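Local atomic coordinates of Ps01740 (Pseudomonas sp. UW4, PDB entry 5UIF), a protein that is a homologue of cis-3-chloroacrylic acid dehalogenase in the tautomerase superfamily and probably has related dehalogenase activity. Residues 86-89 with 94-97. Sequence-based numbering, arbitrary orientation.
Sequences VYMA and DANA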
loop_
_atom_site.group_PDB
_atom_site.type_symbol
_atom_site.label_atom_id
_atom_site.label_comp_id
_atom_site.label_asym_id
_atom_site.label_seq_id
_atom_site.Cartn_x
_atom_site.Cartn_y
_atom_site.Cartn_z
ATOM N N VAL A 86 16.425 10.714 -9.823
ATOM C CA VAL A 86 15.479 11.393 -10.698
ATOM C C VAL A 86 14.488 12.247 -9.909
ATOM O O VAL A 86 14.252 13.406 -10.252
ATOM C CB VAL A 86 14.707 10.383 -11.575
ATOM C CG1 VAL A 86 13.409 10.989 -12.092
ATOM C CG2 VAL A 86 15.580 9.906 -12.728
ATOM N N TYR A 87 13.921 11.679 -8.849
ATOM C CA TYR A 87 12.924 12.392 -8.056
ATOM C C TYR A 87 13.503 13.649 -7.412
ATOM O O TYR A 87 12.839 14.685 -7.351
ATOM C CB TYR A 87 12.331 11.487 -6.972
ATOM C CG TYR A 87 11.246 12.171 -6.172
ATOM C CD1 TYR A 87 9.931 12.183 -6.618
ATOM C CD2 TYR A 87 11.538 12.819 -4.978
ATOM C CE1 TYR A 87 8.936 12.815 -5.896
ATOM C CE2 TYR A 87 10.552 13.454 -4.250
ATOM C CZ TYR A 87 9.253 13.449 -4.712
ATOM O OH TYR A 87 8.268 14.080 -3.988
ATOM N N MET A 88 14.735 13.553 -6.924
ATOM C CA MET A 88 15.393 14.694 -6.298
ATOM C C MET A 88 15.699 15.781 -7.321
ATOM O O MET A 88 15.747 16.964 -6.988
ATOM C CB MET A 88 16.681 14.258 -5.597
ATOM C CG MET A 88 16.461 13.417 -4.352
ATOM S SD MET A 88 18.014 12.966 -3.558
ATOM C CE MET A 88 18.718 14.585 -3.250
ATOM N N ALA A 89 15.907 15.373 -8.568
ATOM C CA ALA A 89 16.216 16.315 -9.637
ATOM C C ALA A 89 14.954 16.997 -10.154
ATOM O O ALA A 89 14.978 18.169 -10.528
ATOM C CB ALA A 89 16.935 15.608 -10.769
ATOM N N ASP A 94 14.861 16.835 -0.444
ATOM C CA ASP A 94 16.030 16.396 0.307
ATOM C C ASP A 94 16.114 14.874 0.290
ATOM O O ASP A 94 15.096 14.188 0.373
ATOM C CB ASP A 94 15.971 16.917 1.746
ATOM C CG ASP A 94 17.305 16.813 2.468
ATOM O OD1 ASP A 94 18.092 15.891 2.166
ATOM O OD2 ASP A 94 17.568 17.663 3.345
ATOM N N ALA A 95 17.334 14.353 0.186
ATOM C CA ALA A 95 17.561 12.912 0.156
ATOM C C ALA A 95 17.082 12.246 1.442
ATOM O O ALA A 95 16.688 11.080 1.439
ATOM C CB ALA A 95 19.033 12.614 -0.075
ATOM N N ASN A 96 17.117 12.997 2.539
ATOM C CA ASN A 96 16.666 12.494 3.831
ATOM C C ASN A 96 15.147 12.525 3.960
ATOM O O ASN A 96 14.588 12.024 4.936
ATOM C CB ASN A 96 17.300 13.299 4.965
ATOM C CG ASN A 96 18.805 13.129 5.029
ATOM O OD1 ASN A 96 19.332 12.055 4.737
ATOM N ND2 ASN A 96 19.506 14.190 5.411
ATOM N N ALA A 97 14.483 13.118 2.972
ATOM C CA ALA A 97 13.027 13.188 2.960
ATOM C C ALA A 97 12.456 12.433 1.763
ATOM O O ALA A 97 11.320 12.667 1.351
ATOM C CB ALA A 97 12.564 14.637 2.947
#
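Met-88, near the C-terminal end of helix 73-91, meets Ala-95 in a small apolar contact at the protein surface, where the loop leading to strand 98-105 turns back past the helix. The methionine reaches across with the end of its chain: SD of Met-88 lies 3.6 Å from CB of Ala-95, and CE of Met-88 comes 3.7 Å from the backbone N of Ala-95, so sulfur and methyl together rest against one side of that residue. Its CG stands anti to the carbonyl carbon (chi1 -70°) and the next torsion is extended, carrying SD out from the helix; the bend at chi3 (58°) then turns CE toward the peptide joining Asp-94 to Ala-95. Shortened to an alanine, Met-88 would probably leave the Ala-95 methyl without its partner on the helix and open a gap between helix and loop. Polar bonds shape the loop itself. OD1 of Asp-94 accepts a hydrogen bond from the backbone N of Asn-96 at 3.1 Å, nearly straight but from above the carboxylate plane, and the backbone N of Ala-97 bonds to O of Asp-94 at 2.9 Å. Beside the contact, the buried side chain of Tyr-87 packs on Ala-61 and Ile-63 of strand 61-68, while Ala-97 pairs through its backbone with Ala-61. An Asx turn thus shapes the helix-to-strand connection of a beta-alpha-beta unit, the building block of the tautomerase fold.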